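Local coordinates for protein phosphodiesterase (Salpingoeca rosetta, PDB 7CJ3) that is a rhodopsin-type membrane protein whose helical transmembrane domain, of the bacteriorhodopsin-like family, carries a covalently bound retinal, at residues B[225-239]-B[257-271]. Sequence-based numbering, arbitrary orientation.
With RET (retinal), chain K; OLC ((2R)-2,3-dihydroxypropyl (9Z)-octadec-9-enoate), chain L; OLC ((2R)-2,3-dihydroxypropyl (9Z)-octadec-9-enoate), chain N.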
loop_
_atom_site.group_PDB
_atom_site.type_symbol
_atom_site.label_atom_id
_atom_site.label_comp_id
_atom_site.label_asym_id
_atom_site.label_seq_id
_atom_site.Cartn_x
_atom_site.Cartn_y
_atom_site.Cartn_z
ATOM N N LEU B 225 0.598 18.030 8.183
ATOM C CA LEU B 225 0.964 16.975 9.145
ATOM C C LEU B 225 -0.008 16.939 10.338
ATOM O O LEU B 225 -0.535 15.840 10.617
ATOM C CB LEU B 225 2.417 17.191 9.570
ATOM C CG LEU B 225 3.453 16.669 8.565
ATOM C CD1 LEU B 225 4.876 16.946 9.037
ATOM C CD2 LEU B 225 3.263 15.184 8.291
ATOM N N ARG B 226 -0.229 18.060 11.037
ATOM C CA ARG B 226 -1.131 18.110 12.224
ATOM C C ARG B 226 -2.595 17.779 11.851
ATOM O O ARG B 226 -3.337 17.258 12.723
ATOM C CB ARG B 226 -1.023 19.458 12.929
ATOM C CG ARG B 226 -1.421 20.669 12.101
ATOM C CD ARG B 226 -1.257 21.928 12.939
ATOM N NE ARG B 226 -1.689 23.155 12.281
ATOM C CZ ARG B 226 -1.795 24.336 12.888
ATOM N NH1 ARG B 226 -1.496 24.463 14.168
ATOM N NH2 ARG B 226 -2.188 25.403 12.229
ATOM N N CYS B 227 -3.015 18.072 10.609
ATOM C CA CYS B 227 -4.357 17.720 10.062
ATOM C C CYS B 227 -4.386 16.209 9.799
ATOM O O CYS B 227 -5.379 15.558 10.111
ATOM C CB CYS B 227 -4.679 18.499 8.788
ATOM S SG CYS B 227 -4.991 20.280 8.982
ATOM N N GLU B 228 -3.304 15.654 9.260
ATOM C CA GLU B 228 -3.231 14.220 8.902
ATOM C C GLU B 228 -3.437 13.364 10.163
ATOM O O GLU B 228 -4.235 12.401 10.081
ATOM C CB GLU B 228 -1.890 13.922 8.246
ATOM C CG GLU B 228 -1.848 12.599 7.507
ATOM C CD GLU B 228 -1.514 11.353 8.311
ATOM O OE1 GLU B 228 -1.906 10.287 7.811
ATOM O OE2 GLU B 228 -0.876 11.418 9.399
ATOM N N ILE B 229 -2.735 13.710 11.260
ATOM C CA ILE B 229 -2.683 12.962 12.545
ATOM C C ILE B 229 -4.081 12.962 13.176
ATOM O O ILE B 229 -4.573 11.885 13.589
ATOM C CB ILE B 229 -1.577 13.572 13.439
ATOM C CG1 ILE B 229 -0.192 13.248 12.854
ATOM C CG2 ILE B 229 -1.675 13.111 14.896
ATOM C CD1 ILE B 229 0.915 14.141 13.332
ATOM N N VAL B 230 -4.735 14.122 13.176
ATOM C CA VAL B 230 -6.102 14.315 13.734
ATOM C C VAL B 230 -7.103 13.483 12.916
ATOM O O VAL B 230 -7.933 12.764 13.526
ATOM C CB VAL B 230 -6.462 15.810 13.777
ATOM C CG1 VAL B 230 -7.940 16.040 14.117
ATOM C CG2 VAL B 230 -5.564 16.560 14.755
ATOM N N MET B 231 -7.032 13.536 11.586
ATOM C CA MET B 231 -8.022 12.814 10.761
ATOM C C MET B 231 -7.816 11.318 10.986
ATOM O O MET B 231 -8.776 10.663 11.439
ATOM C CB MET B 231 -7.896 13.206 9.286
ATOM C CG MET B 231 -8.492 12.269 8.259
ATOM S SD MET B 231 -10.241 12.612 7.866
ATOM C CE MET B 231 -10.924 10.960 7.675
ATOM N N SER B 232 -6.591 10.818 10.772
ATOM C CA SER B 232 -6.246 9.370 10.773
ATOM C C SER B 232 -6.371 8.749 12.172
ATOM O O SER B 232 -7.028 7.734 12.283
ATOM C CB SER B 232 -4.877 9.150 10.202
ATOM O OG SER B 232 -3.896 9.917 10.874
ATOM N N TRP B 233 -5.767 9.346 13.201
ATOM C CA TRP B 233 -5.642 8.739 14.551
ATOM C C TRP B 233 -7.015 8.656 15.210
ATOM O O TRP B 233 -7.198 7.812 16.112
ATOM C CB TRP B 233 -4.705 9.543 15.454
ATOM C CG TRP B 233 -3.244 9.460 15.143
ATOM C CD1 TRP B 233 -2.638 9.365 13.921
ATOM C CD2 TRP B 233 -2.182 9.540 16.106
ATOM N NE1 TRP B 233 -1.274 9.369 14.063
ATOM C CE2 TRP B 233 -0.969 9.471 15.390
ATOM C CE3 TRP B 233 -2.145 9.685 17.495
ATOM C CZ2 TRP B 233 0.268 9.541 16.029
ATOM C CZ3 TRP B 233 -0.925 9.742 18.125
ATOM C CH2 TRP B 233 0.263 9.671 17.397
ATOM N N SER B 234 -7.938 9.531 14.824
ATOM C CA SER B 234 -9.274 9.628 15.464
ATOM C C SER B 234 -10.113 8.414 15.092
ATOM O O SER B 234 -11.117 8.185 15.731
ATOM C CB SER B 234 -9.942 10.892 15.091
ATOM O OG SER B 234 -9.393 11.973 15.840
ATOM N N ILE B 235 -9.687 7.632 14.117
ATOM C CA ILE B 235 -10.519 6.504 13.626
ATOM C C ILE B 235 -10.494 5.385 14.657
ATOM O O ILE B 235 -11.522 4.747 14.841
ATOM C CB ILE B 235 -10.089 6.099 12.205
ATOM C CG1 ILE B 235 -10.500 7.204 11.238
ATOM C CG2 ILE B 235 -10.677 4.766 11.803
ATOM C CD1 ILE B 235 -9.580 7.323 10.077
ATOM N N PHE B 236 -9.389 5.206 15.365
ATOM C CA PHE B 236 -9.237 4.077 16.335
ATOM C C PHE B 236 -10.249 4.214 17.472
ATOM O O PHE B 236 -11.069 3.318 17.650
ATOM C CB PHE B 236 -7.785 3.951 16.788
ATOM C CG PHE B 236 -6.841 3.873 15.624
ATOM C CD1 PHE B 236 -6.819 2.743 14.818
ATOM C CD2 PHE B 236 -6.035 4.947 15.297
ATOM C CE1 PHE B 236 -5.966 2.673 13.735
ATOM C CE2 PHE B 236 -5.193 4.875 14.203
ATOM C CZ PHE B 236 -5.157 3.738 13.427
ATOM N N PRO B 237 -10.270 5.340 18.227
ATOM C CA PRO B 237 -11.249 5.516 19.295
ATOM C C PRO B 237 -12.675 5.371 18.759
ATOM O O PRO B 237 -13.492 4.806 19.460
ATOM C CB PRO B 237 -11.003 6.928 19.831
ATOM C CG PRO B 237 -10.114 7.614 18.811
ATOM C CD PRO B 237 -9.380 6.503 18.090
ATOM N N LEU B 238 -12.931 5.833 17.527
ATOM C CA LEU B 238 -14.269 5.742 16.894
ATOM C C LEU B 238 -14.603 4.268 16.646
ATOM O O LEU B 238 -15.680 3.850 17.044
ATOM C CB LEU B 238 -14.294 6.559 15.600
ATOM C CG LEU B 238 -15.676 6.730 14.942
ATOM C CD1 LEU B 238 -16.765 7.087 15.947
ATOM C CD2 LEU B 238 -15.649 7.807 13.874
ATOM N N VAL B 239 -13.699 3.484 16.065
ATOM C CA VAL B 239 -13.962 2.036 15.819
ATOM C C VAL B 239 -14.276 1.337 17.144
ATOM O O VAL B 239 -15.267 0.580 17.203
ATOM C CB VAL B 239 -12.792 1.350 15.111
ATOM C CG1 VAL B 239 -13.042 -0.154 15.002
ATOM C CG2 VAL B 239 -12.569 1.972 13.744
ATOM N N ASN B 257 -9.651 -0.603 11.158
ATOM C CA ASN B 257 -8.410 -0.446 11.955
ATOM C C ASN B 257 -7.190 -0.555 11.038
ATOM O O ASN B 257 -6.317 0.340 11.114
ATOM C CB ASN B 257 -8.346 -1.452 13.092
ATOM C CG ASN B 257 -9.127 -1.003 14.304
ATOM O OD1 ASN B 257 -9.050 0.152 14.721
ATOM N ND2 ASN B 257 -9.845 -1.934 14.906
ATOM N N CYS B 258 -7.171 -1.590 10.190
ATOM C CA CYS B 258 -6.093 -1.890 9.207
ATOM C C CYS B 258 -5.873 -0.699 8.269
ATOM O O CYS B 258 -4.693 -0.273 8.125
ATOM C CB CYS B 258 -6.425 -3.124 8.383
ATOM S SG CYS B 258 -6.518 -4.617 9.401
ATOM N N VAL B 259 -6.970 -0.179 7.701
ATOM C CA VAL B 259 -6.960 0.986 6.769
ATOM C C VAL B 259 -6.450 2.236 7.507
ATOM O O VAL B 259 -5.607 2.945 6.943
ATOM C CB VAL B 259 -8.352 1.210 6.133
ATOM C CG1 VAL B 259 -8.344 2.374 5.135
ATOM C CG2 VAL B 259 -8.872 -0.055 5.449
ATOM N N ALA B 260 -6.947 2.487 8.722
ATOM C CA ALA B 260 -6.539 3.590 9.634
ATOM C C ALA B 260 -5.051 3.492 9.969
ATOM O O ALA B 260 -4.307 4.502 9.806
ATOM C CB ALA B 260 -7.343 3.514 10.910
ATOM N N ASP B 261 -4.628 2.322 10.452
ATOM C CA ASP B 261 -3.214 2.114 10.850
ATOM C C ASP B 261 -2.314 2.529 9.682
ATOM O O ASP B 261 -1.459 3.406 9.866
ATOM C CB ASP B 261 -2.949 0.670 11.254
ATOM C CG ASP B 261 -1.757 0.525 12.182
ATOM O OD1 ASP B 261 -0.992 1.500 12.321
ATOM O OD2 ASP B 261 -1.611 -0.549 12.784
ATOM N N TYR B 262 -2.554 1.929 8.512
ATOM C CA TYR B 262 -1.801 2.172 7.267
ATOM C C TYR B 262 -1.855 3.663 6.933
ATOM O O TYR B 262 -0.780 4.271 6.724
ATOM C CB TYR B 262 -2.341 1.318 6.126
ATOM C CG TYR B 262 -1.561 1.540 4.856
ATOM C CD1 TYR B 262 -0.258 1.093 4.729
ATOM C CD2 TYR B 262 -2.101 2.248 3.798
ATOM C CE1 TYR B 262 0.477 1.325 3.576
ATOM C CE2 TYR B 262 -1.388 2.469 2.634
ATOM C CZ TYR B 262 -0.090 2.025 2.529
ATOM O OH TYR B 262 0.627 2.263 1.394
ATOM N N ALA B 263 -3.072 4.222 6.874
ATOM C CA ALA B 263 -3.334 5.633 6.528
ATOM C C ALA B 263 -2.510 6.525 7.457
ATOM O O ALA B 263 -1.764 7.364 6.937
ATOM C CB ALA B 263 -4.802 5.934 6.648
ATOM N N ALA B 264 -2.618 6.336 8.777
ATOM C CA ALA B 264 -1.948 7.190 9.779
ATOM C C ALA B 264 -0.458 7.293 9.461
ATOM O O ALA B 264 0.086 8.428 9.515
ATOM C CB ALA B 264 -2.155 6.646 11.169
ATOM N N LYS B 265 0.172 6.164 9.125
ATOM C CA LYS B 265 1.644 6.067 8.948
ATOM C C LYS B 265 2.049 6.544 7.552
ATOM O O LYS B 265 2.925 7.416 7.481
ATOM C CB LYS B 265 2.114 4.654 9.302
ATOM C CG LYS B 265 1.724 4.311 10.736
ATOM C CD LYS B 265 2.466 3.146 11.308
ATOM C CE LYS B 265 2.502 3.117 12.817
ATOM N NZ LYS B 265 1.166 2.861 13.384
ATOM N N VAL B 266 1.472 6.030 6.467
ATOM C CA VAL B 266 2.005 6.354 5.106
ATOM C C VAL B 266 1.628 7.790 4.739
ATOM O O VAL B 266 2.312 8.395 3.871
ATOM C CB VAL B 266 1.512 5.382 4.036
ATOM C CG1 VAL B 266 1.923 3.951 4.380
ATOM C CG2 VAL B 266 0.008 5.519 3.838
ATOM N N GLY B 267 0.572 8.302 5.368
ATOM C CA GLY B 267 0.197 9.719 5.291
ATOM C C GLY B 267 1.376 10.620 5.603
ATOM O O GLY B 267 1.510 11.617 4.898
ATOM N N LEU B 268 2.196 10.288 6.613
ATOM C CA LEU B 268 3.358 11.109 7.071
ATOM C C LEU B 268 4.472 11.050 6.027
ATOM O O LEU B 268 5.109 12.096 5.795
ATOM C CB LEU B 268 3.900 10.601 8.414
ATOM C CG LEU B 268 3.031 10.802 9.655
ATOM C CD1 LEU B 268 3.854 10.515 10.917
ATOM C CD2 LEU B 268 2.462 12.212 9.734
ATOM N N ALA B 269 4.695 9.871 5.437
ATOM C CA ALA B 269 5.735 9.610 4.416
ATOM C C ALA B 269 5.346 10.233 3.089
ATOM O O ALA B 269 6.253 10.577 2.355
ATOM C CB ALA B 269 5.964 8.135 4.248
ATOM N N MET B 270 4.059 10.335 2.774
ATOM C CA MET B 270 3.582 11.021 1.541
ATOM C C MET B 270 3.859 12.531 1.655
ATOM O O MET B 270 4.277 13.121 0.649
ATOM C CB MET B 270 2.092 10.763 1.291
ATOM C CG MET B 270 1.800 9.433 0.617
ATOM S SD MET B 270 0.030 8.902 0.682
ATOM C CE MET B 270 -0.906 10.386 0.294
ATOM N N ILE B 271 3.656 13.132 2.827
ATOM C CA ILE B 271 3.744 14.612 3.036
ATOM C C ILE B 271 5.227 15.040 3.021
ATOM O O ILE B 271 5.530 16.143 2.508
ATOM C CB ILE B 271 2.986 15.055 4.317
ATOM C CG1 ILE B 271 1.468 15.071 4.092
ATOM C CG2 ILE B 271 3.484 16.398 4.841
ATOM C CD1 ILE B 271 0.637 15.011 5.359
HETATM C C1 RET K . -7.857 3.460 21.882
HETATM C C2 RET K . -8.626 3.138 23.164
HETATM C C3 RET K . -9.828 3.948 23.365
HETATM C C4 RET K . -9.498 5.425 23.350
HETATM C C5 RET K . -8.409 5.832 22.396
HETATM C C6 RET K . -7.727 4.958 21.616
HETATM C C7 RET K . -6.843 5.483 20.566
HETATM C C8 RET K . -5.951 4.796 19.748
HETATM C C9 RET K . -4.940 5.337 18.899
HETATM C C10 RET K . -4.056 4.522 18.149
HETATM C C11 RET K . -3.153 4.905 17.149
HETATM C C12 RET K . -2.360 4.120 16.320
HETATM C C13 RET K . -1.426 4.551 15.363
HETATM C C14 RET K . -0.640 3.637 14.686
HETATM C C15 RET K . 0.667 3.907 14.092
HETATM C C16 RET K . -6.472 2.819 22.089
HETATM C C17 RET K . -8.564 2.753 20.711
HETATM C C18 RET K . -8.173 7.327 22.425
HETATM C C19 RET K . -4.774 6.818 18.743
HETATM C C20 RET K . -1.331 6.021 15.087
HETATM C C18 OLC L . -3.747 0.302 2.109
HETATM C C10 OLC L . -9.385 -3.974 4.838
HETATM C C9 OLC L . -10.386 -3.491 4.079
HETATM C C17 OLC L . -3.619 -0.821 3.136
HETATM C C11 OLC L . -8.112 -4.582 4.298
HETATM C C8 OLC L . -10.246 -3.532 2.576
HETATM C C24 OLC L . -18.622 -11.910 3.181
HETATM C C16 OLC L . -3.900 -2.095 2.432
HETATM C C12 OLC L . -7.036 -3.883 5.034
HETATM C C7 OLC L . -11.379 -2.798 1.934
HETATM C C15 OLC L . -5.393 -2.152 2.105
HETATM C C13 OLC L . -5.887 -3.527 4.148
HETATM C C6 OLC L . -12.709 -3.409 2.356
HETATM C C14 OLC L . -6.321 -2.363 3.302
HETATM C C5 OLC L . -12.943 -4.859 2.012
HETATM C C4 OLC L . -13.430 -5.532 3.261
HETATM C C3 OLC L . -13.894 -6.947 2.932
HETATM C C2 OLC L . -15.178 -6.974 2.128
HETATM C C21 OLC L . -17.994 -9.592 2.793
HETATM C C1 OLC L . -16.139 -7.874 2.852
HETATM C C22 OLC L . -17.456 -11.006 2.713
HETATM O O19 OLC L . -16.097 -7.887 4.080
HETATM O O25 OLC L . -18.170 -13.180 3.695
HETATM O O23 OLC L . -16.919 -11.295 1.370
HETATM O O20 OLC L . -17.087 -8.722 2.111
HETATM C C18 OLC N . -12.921 12.404 18.279
HETATM C C10 OLC N . -7.088 20.572 17.109
HETATM C C9 OLC N . -7.080 21.910 16.918
HETATM C C17 OLC N . -12.635 13.902 18.272
HETATM C C11 OLC N . -7.788 19.837 18.213
HETATM C C8 OLC N . -7.742 22.949 17.760
HETATM C C24 OLC N . -1.152 30.376 15.616
HETATM C C16 OLC N . -11.151 14.320 18.320
HETATM C C12 OLC N . -8.162 18.439 17.773
HETATM C C7 OLC N . -7.063 24.301 17.579
HETATM C C15 OLC N . -10.956 15.784 18.757
HETATM C C13 OLC N . -9.466 17.934 18.463
HETATM C C6 OLC N . -7.104 25.159 18.848
HETATM C C14 OLC N . -9.772 16.456 18.052
HETATM C C5 OLC N . -6.062 24.849 19.953
HETATM C C4 OLC N . -4.565 25.232 19.712
HETATM C C3 OLC N . -4.272 26.234 18.575
HETATM C C2 OLC N . -2.817 26.278 18.055
HETATM C C21 OLC N . -1.509 28.011 14.681
HETATM C C1 OLC N . -2.776 26.813 16.603
HETATM C C22 OLC N . -1.141 29.486 14.366
HETATM O O19 OLC N . -3.718 26.589 15.832
HETATM O O25 OLC N . -0.485 31.587 15.298
HETATM O O23 OLC N . 0.143 29.608 13.704
HETATM O O20 OLC N . -1.661 27.643 16.077
HETATM O O HOH W 1 0.308 10.132 11.736
#
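Glu228 enters helix 257-271 as a knob into the hole formed by Ala264, Gly267, Leu268 and Ile271. With CG anti to the backbone N (chi1 -164°) and the chain bent at chi2, its carboxylate lies beside the backbone, Glu228 OE1 coming 3.3 Å from Gly267 CA. Backbone carbonyls lie close as well, Ala264 O being 3.1 Å from Glu228 OE2, with no hydrogen bond between these two acceptors. Water 1 bridges the helices, accepting from Trp233 NE1 at 2.9 Å and donating to Ala264 O at 2.8 Å. One turn on from Glu228, Ser232 packs against Ala264, and its OG bonds back to Glu228 O from above the carbonyl plane. Farther along, Ala260 CB touches Phe236 CE1 at 3.3 Å, while Asn257 OD1 meets the edge of the same ring in its plane, amide and ring only 8° apart. Retinal lies over one face of Phe236, and its C20 methyl over the Trp233 face opposite Ile229 CG2. Lys265 NZ is bonded covalently to retinal C15 and forms a salt bridge with Asp261 OD1 at 2.8 Å; Asp261 OD2 is hydrogen-bonded to Tyr106 OH. Helix 225-233 runs antiparallel to 257-271, their axes 8.7 Å apart at closest approach, and is interrupted near Ser234 before 235-239. Trp233 and Phe236 on one side and Asp261 and Lys265 on the other line the retinal pocket characteristic of the rhodopsin fold, with its lysine-bound chromophore.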